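PDB 4BJT: Dna-binding protein RAP1 from Saccharomyces cerevisiae, which binds DNA as a repressor and activator of transcription and, through its C-terminal domain, binds the telomere-associated protein Rif1. Local coordinates for residues C[137-142]-C[159-164]. Sequence-based numbering, arbitrary orientation.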
loop_
_atom_site.group_PDB
_atom_site.type_symbol
_atom_site.label_atom_id
_atom_site.label_comp_id
_atom_site.label_asym_id
_atom_site.label_seq_id
_atom_site.Cartn_x
_atom_site.Cartn_y
_atom_site.Cartn_z
ATOM N N LEU C 137 -1.329 -5.294 -5.463
ATOM C CA LEU C 137 -2.513 -5.311 -4.588
ATOM C C LEU C 137 -2.315 -6.090 -3.317
ATOM O O LEU C 137 -2.967 -5.765 -2.317
ATOM C CB LEU C 137 -3.748 -5.917 -5.277
ATOM C CG LEU C 137 -4.271 -5.294 -6.535
ATOM C CD1 LEU C 137 -5.678 -5.771 -6.792
ATOM C CD2 LEU C 137 -4.221 -3.808 -6.485
ATOM N N MET C 138 -1.437 -7.095 -3.328
ATOM C CA MET C 138 -1.185 -7.935 -2.152
ATOM C C MET C 138 -0.551 -7.170 -0.997
ATOM O O MET C 138 -0.557 -7.685 0.120
ATOM C CB MET C 138 -0.289 -9.137 -2.520
ATOM C CG MET C 138 -0.887 -10.056 -3.584
ATOM S SD MET C 138 -2.316 -11.031 -3.018
ATOM C CE MET C 138 -3.719 -9.840 -3.281
ATOM N N VAL C 139 0.031 -5.980 -1.257
ATOM C CA VAL C 139 0.672 -5.165 -0.230
ATOM C C VAL C 139 -0.341 -4.119 0.350
ATOM O O VAL C 139 -0.009 -3.429 1.309
ATOM C CB VAL C 139 1.983 -4.556 -0.802
ATOM C CG1 VAL C 139 2.770 -3.823 0.269
ATOM C CG2 VAL C 139 2.866 -5.644 -1.430
ATOM N N PHE C 140 -1.594 -4.016 -0.177
ATOM C CA PHE C 140 -2.586 -3.061 0.383
ATOM C C PHE C 140 -2.841 -3.287 1.854
ATOM O O PHE C 140 -2.814 -2.343 2.654
ATOM C CB PHE C 140 -3.928 -3.134 -0.349
ATOM C CG PHE C 140 -4.239 -1.912 -1.145
ATOM C CD1 PHE C 140 -4.728 -0.788 -0.536
ATOM C CD2 PHE C 140 -4.041 -1.890 -2.505
ATOM C CE1 PHE C 140 -5.039 0.354 -1.279
ATOM C CE2 PHE C 140 -4.310 -0.742 -3.235
ATOM C CZ PHE C 140 -4.840 0.361 -2.616
ATOM N N PRO C 141 -3.114 -4.528 2.296
ATOM C CA PRO C 141 -3.364 -4.728 3.736
ATOM C C PRO C 141 -2.181 -4.318 4.607
ATOM O O PRO C 141 -2.336 -3.671 5.641
ATOM C CB PRO C 141 -3.693 -6.217 3.832
ATOM C CG PRO C 141 -4.226 -6.551 2.478
ATOM C CD PRO C 141 -3.317 -5.773 1.550
ATOM N N ARG C 142 -0.977 -4.639 4.144
ATOM C CA ARG C 142 0.241 -4.281 4.827
ATOM C C ARG C 142 0.325 -2.757 5.010
ATOM O O ARG C 142 0.777 -2.268 6.044
ATOM C CB ARG C 142 1.432 -4.761 3.951
ATOM C CG ARG C 142 2.724 -4.599 4.630
ATOM C CD ARG C 142 3.887 -5.120 3.780
ATOM N NE ARG C 142 3.770 -6.552 3.517
ATOM C CZ ARG C 142 4.691 -7.276 2.874
ATOM N NH1 ARG C 142 5.756 -6.691 2.352
ATOM N NH2 ARG C 142 4.533 -8.586 2.720
ATOM N N PRO C 159 8.837 -3.149 3.732
ATOM C CA PRO C 159 9.064 -3.765 2.410
ATOM C C PRO C 159 7.823 -3.701 1.516
ATOM O O PRO C 159 6.697 -4.010 1.947
ATOM C CB PRO C 159 9.414 -5.215 2.771
ATOM C CG PRO C 159 10.033 -5.118 4.115
ATOM C CD PRO C 159 9.157 -4.099 4.811
ATOM N N GLY C 160 8.014 -3.281 0.283
ATOM C CA GLY C 160 6.935 -3.144 -0.687
ATOM C C GLY C 160 6.282 -1.780 -0.741
ATOM O O GLY C 160 5.516 -1.510 -1.664
ATOM N N ILE C 161 6.552 -0.909 0.241
ATOM C CA ILE C 161 5.955 0.422 0.281
ATOM C C ILE C 161 7.030 1.419 -0.036
ATOM O O ILE C 161 7.913 1.674 0.779
ATOM C CB ILE C 161 5.311 0.677 1.681
ATOM C CG1 ILE C 161 4.301 -0.439 2.004
ATOM C CG2 ILE C 161 4.695 2.088 1.743
ATOM C CD1 ILE C 161 3.522 -0.260 3.267
ATOM N N TRP C 162 7.000 1.946 -1.269
ATOM C CA TRP C 162 8.015 2.870 -1.729
ATOM C C TRP C 162 7.754 4.283 -1.238
ATOM O O TRP C 162 6.754 4.889 -1.601
ATOM C CB TRP C 162 8.090 2.860 -3.264
ATOM C CG TRP C 162 8.671 1.600 -3.801
ATOM C CD1 TRP C 162 8.024 0.430 -4.055
ATOM C CD2 TRP C 162 10.036 1.394 -4.177
ATOM N NE1 TRP C 162 8.912 -0.506 -4.529
ATOM C CE2 TRP C 162 10.158 0.058 -4.609
ATOM C CE3 TRP C 162 11.160 2.218 -4.204
ATOM C CZ2 TRP C 162 11.371 -0.477 -5.052
ATOM C CZ3 TRP C 162 12.344 1.700 -4.676
ATOM C CH2 TRP C 162 12.457 0.351 -5.038
ATOM N N THR C 163 8.686 4.836 -0.491
ATOM C CA THR C 163 8.592 6.216 -0.040
ATOM C C THR C 163 9.300 7.156 -1.028
ATOM O O THR C 163 10.058 6.730 -1.906
ATOM C CB THR C 163 9.231 6.351 1.328
ATOM O OG1 THR C 163 10.612 6.031 1.191
ATOM C CG2 THR C 163 8.577 5.450 2.361
ATOM N N HIS C 164 9.115 8.462 -0.813
ATOM C CA HIS C 164 9.812 9.465 -1.619
ATOM C C HIS C 164 11.321 9.276 -1.512
ATOM O O HIS C 164 12.018 9.281 -2.527
ATOM C CB HIS C 164 9.409 10.873 -1.163
ATOM C CG HIS C 164 10.190 11.955 -1.848
ATOM N ND1 HIS C 164 9.872 12.373 -3.130
ATOM C CD2 HIS C 164 11.284 12.629 -1.424
ATOM C CE1 HIS C 164 10.771 13.302 -3.440
ATOM N NE2 HIS C 164 11.635 13.495 -2.440
#
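Arg142 and Val139 face segment 159-164 where helix 140-150 begins, in the all-helical Rap1 C-terminal domain; this segment is the end of the loop that leads into helix 164-171, whose N-cap is Thr163. The arginine leaves the helix with CG anti to the backbone N (chi1 -173°) and bends at chi3, which brings its guanidinium edge-on to the carbonyl of Pro159. NH1 donates to Pro159 O over 2.9 Å, with the oxygen close to the guanidinium plane, although the donor itself lies well above the plane of the carbonyl. Asp59 pairs with NE and Glu55 with NH1, so a long, multiply donating side chain suits a place where two carboxylates and a backbone oxygen must be served together. A leucine here would probably leave Pro159 O without this donor and the two acids without their positive mate. The CB of Pro159 lies 4.0 Å from Arg142 NH1, giving the same group an apolar flank.

Next to this polar pair, Val139 packs against the loop backbone and Ile161. The short, branched side chain of Val139 turns its CG1 methyl to the loop, 4.1 Å from Gly160 O. Gly160, with a positive phi of 92°, has a backbone shape in which a CB would be jammed against the carbonyl O of Pro159 and crowd Val139 CG1; its N donates to His185 ND1, tying the loop to helix 175-185. Ile161 and Val139 cross at an oblique angle, while Ile161 CD1 goes on toward the backbone of Arg142, 4.4 Å from Arg142 O. The apolar side chains meet most closely at Val139 CG1 and Ile161 CG1, 4.1 Å apart.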